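Local coordinates for outer membrane protein SusF (Bacteroides thetaiotaomicron, PDB 4FE9) that binds starch at the cell surface through carbohydrate-binding modules, ahead of its transport into the periplasm for degradation, at residues Ser198-Gly202 with Asn203-Trp207. Numbering follows the deposited sequence.
With GLC (alpha-D-glucopyranose), chain B; GLC (alpha-D-glucopyranose), chain C; EDO (1,2-ethanediol), chain G.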
loop_
_atom_site.group_PDB
_atom_site.type_symbol
_atom_site.label_atom_id
_atom_site.label_comp_id
_atom_site.label_asym_id
_atom_site.label_seq_id
_atom_site.Cartn_x
_atom_site.Cartn_y
_atom_site.Cartn_z
ATOM N N SER A 198 -22.773 -4.416 18.271
ATOM C CA SER A 198 -24.155 -4.463 18.758
ATOM C C SER A 198 -24.908 -5.736 18.294
ATOM O O SER A 198 -25.981 -6.054 18.815
ATOM C CB SER A 198 -24.926 -3.213 18.323
ATOM O OG SER A 198 -24.830 -3.028 16.904
ATOM N N ALA A 199 -24.330 -6.465 17.336
ATOM C CA ALA A 199 -24.929 -7.744 16.874
ATOM C C ALA A 199 -24.640 -8.924 17.831
ATOM O O ALA A 199 -25.135 -10.048 17.627
ATOM C CB ALA A 199 -24.439 -8.077 15.476
ATOM N N ILE A 200 -23.745 -8.706 18.778
ATOM C CA ILE A 200 -23.179 -9.813 19.560
ATOM C C ILE A 200 -23.467 -9.610 21.034
ATOM O O ILE A 200 -23.058 -8.608 21.613
ATOM C CB ILE A 200 -21.662 -9.909 19.346
ATOM C CG1 ILE A 200 -21.365 -10.261 17.881
ATOM C CG2 ILE A 200 -21.028 -10.998 20.285
ATOM C CD1 ILE A 200 -19.927 -10.480 17.634
ATOM N N ASN A 201 -24.283 -10.484 21.608
ATOM C CA ASN A 201 -24.664 -10.359 23.020
ATOM C C ASN A 201 -24.344 -11.642 23.790
ATOM O O ASN A 201 -24.951 -12.665 23.543
ATOM C CB ASN A 201 -26.154 -10.027 23.126
ATOM C CG ASN A 201 -26.500 -8.661 22.494
ATOM O OD1 ASN A 201 -26.078 -7.629 22.995
ATOM N ND2 ASN A 201 -27.103 -8.684 21.317
ATOM N N GLY A 202 -23.286 -11.612 24.602
ATOM C CA GLY A 202 -22.740 -12.845 25.170
ATOM C C GLY A 202 -22.281 -13.801 24.078
ATOM O O GLY A 202 -21.559 -13.406 23.170
ATOM N N ASN A 203 -22.728 -15.051 24.143
ATOM C CA ASN A 203 -22.393 -16.013 23.110
ATOM C C ASN A 203 -23.278 -15.878 21.868
ATOM O O ASN A 203 -23.046 -16.558 20.868
ATOM C CB ASN A 203 -22.480 -17.447 23.645
ATOM C CG ASN A 203 -21.735 -18.431 22.771
ATOM O OD1 ASN A 203 -20.614 -18.182 22.358
ATOM N ND2 ASN A 203 -22.397 -19.511 22.417
ATOM N N ASP A 204 -24.355 -15.104 21.978
ATOM C CA ASP A 204 -25.357 -15.053 20.901
ATOM C C ASP A 204 -24.983 -14.020 19.820
ATOM O O ASP A 204 -24.483 -12.913 20.134
ATOM C CB ASP A 204 -26.748 -14.745 21.476
ATOM C CG ASP A 204 -27.829 -14.547 20.368
ATOM O OD1 ASP A 204 -28.236 -15.551 19.750
ATOM O OD2 ASP A 204 -28.264 -13.372 20.123
ATOM N N ILE A 205 -25.177 -14.400 18.555
ATOM C CA ILE A 205 -24.923 -13.518 17.424
ATOM C C ILE A 205 -26.228 -13.360 16.635
ATOM O O ILE A 205 -26.943 -14.345 16.398
ATOM C CB ILE A 205 -23.878 -14.130 16.493
ATOM C CG1 ILE A 205 -22.576 -14.373 17.245
ATOM C CG2 ILE A 205 -23.674 -13.243 15.226
ATOM C CD1 ILE A 205 -21.446 -15.012 16.386
ATOM N N ASP A 206 -26.599 -12.113 16.341
ATOM C CA ASP A 206 -27.766 -11.852 15.508
ATOM C C ASP A 206 -27.341 -11.930 14.051
ATOM O O ASP A 206 -26.680 -11.016 13.517
ATOM C CB ASP A 206 -28.352 -10.472 15.822
ATOM C CG ASP A 206 -29.629 -10.199 15.066
ATOM O OD1 ASP A 206 -29.918 -10.915 14.055
ATOM O OD2 ASP A 206 -30.405 -9.352 15.544
ATOM N N TRP A 207 -27.562 -13.098 13.462
ATOM C CA TRP A 207 -27.108 -13.359 12.099
ATOM C C TRP A 207 -27.657 -12.381 11.081
ATOM O O TRP A 207 -27.061 -12.199 10.039
ATOM C CB TRP A 207 -27.468 -14.798 11.684
ATOM C CG TRP A 207 -26.901 -15.815 12.643
ATOM C CD1 TRP A 207 -27.599 -16.642 13.475
ATOM C CD2 TRP A 207 -25.520 -16.040 12.913
ATOM N NE1 TRP A 207 -26.727 -17.428 14.202
ATOM C CE2 TRP A 207 -25.443 -17.083 13.866
ATOM C CE3 TRP A 207 -24.329 -15.532 12.364
ATOM C CZ2 TRP A 207 -24.221 -17.613 14.301
ATOM C CZ3 TRP A 207 -23.123 -16.073 12.780
ATOM C CH2 TRP A 207 -23.075 -17.064 13.777
HETATM C C1 GLC B . -24.126 -18.602 10.266
HETATM C C2 GLC B . -23.571 -17.619 9.243
HETATM C C3 GLC B . -23.238 -18.357 7.945
HETATM C C4 GLC B . -22.251 -19.467 8.240
HETATM C C5 GLC B . -22.790 -20.378 9.338
HETATM C C6 GLC B . -21.700 -21.357 9.738
HETATM O O2 GLC B . -24.573 -16.638 8.942
HETATM O O3 GLC B . -22.659 -17.427 7.044
HETATM O O4 GLC B . -21.989 -20.227 7.073
HETATM O O5 GLC B . -23.142 -19.611 10.533
HETATM O O6 GLC B . -22.250 -22.294 10.632
HETATM C C1 GLC C . -29.253 -19.949 10.689
HETATM C C2 GLC C . -28.939 -18.582 10.088
HETATM C C3 GLC C . -27.573 -18.631 9.467
HETATM C C4 GLC C . -26.508 -19.071 10.462
HETATM C C5 GLC C . -26.917 -20.342 11.188
HETATM C C6 GLC C . -25.985 -20.571 12.389
HETATM O O2 GLC C . -29.878 -18.299 9.048
HETATM O O3 GLC C . -27.207 -17.357 8.981
HETATM O O4 GLC C . -25.274 -19.229 9.708
HETATM O O5 GLC C . -28.265 -20.217 11.703
HETATM O O6 GLC C . -26.010 -21.953 12.740
HETATM C C1 EDO G . -24.997 -17.931 17.705
HETATM O O1 EDO G . -26.009 -16.990 18.127
HETATM C C2 EDO G . -23.967 -18.156 18.800
HETATM O O2 EDO G . -24.380 -19.203 19.694
HETATM O O HOH W 1 -27.176 -10.954 19.654
#
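Ile200 and Ile205 lie side by side on one face of a tight two-stranded hairpin, CG1 of Ile200 4.3 Å from CG1 of Ile205. In both, CG1 stands beside the backbone N (chi1 -64° and -59°) and is the branch that meets its counterpart across the pair; in Ile205 this puts CG2 anti to the backbone N, where it meets the indole of Trp207. Both side chains also rest on Phe195 of strand 191-196. Asn201 and Asp204 share the other face, where a water joins their ends: it accepts from Asn201 ND2 at 2.8 Å and lies within donating distance of Asp204 OD2 and Ala199 O. The backbone closes the ladder. Asp206 N gives Ala199 O a nearly straight bond of 2.8 Å, Asn201 N reaches Asp204 O, and Asp204 N returns a bond to Asn201 O. This is a beta hairpin with a two-residue loop, a type II' turn with Gly202 and Asn203 at its corners, Gly202 at positive phi; Asn203 OD1 bonds to Asn165 N, tying the turn to a neighbouring loop. Set beside the main sheet of the first carbohydrate-binding module, the hairpin leads straight into the glycan site. There the Trp207 ring is sandwiched: CG2 of Ile205 sits 3.7 Å above one face, and two glucose units cover the opposite face, the chain B glucose with C1 3.6 Å and the chain C glucose with C4 3.8 Å above the plane, all three offset toward the rim. Such stacking of sugar C-H surface on an indole is the classic CH-pi platform of starch-binding modules. Were Trp207 an alanine, both glucoses would probably lose this flat support and Ile205 CG2 its cover. An ethanediol, probably from the crystallisation liquor, takes a straight bond from Ile205 N through its O1 and approaches the indole obliquely, its C1 3.5 Å from Trp207 CZ2.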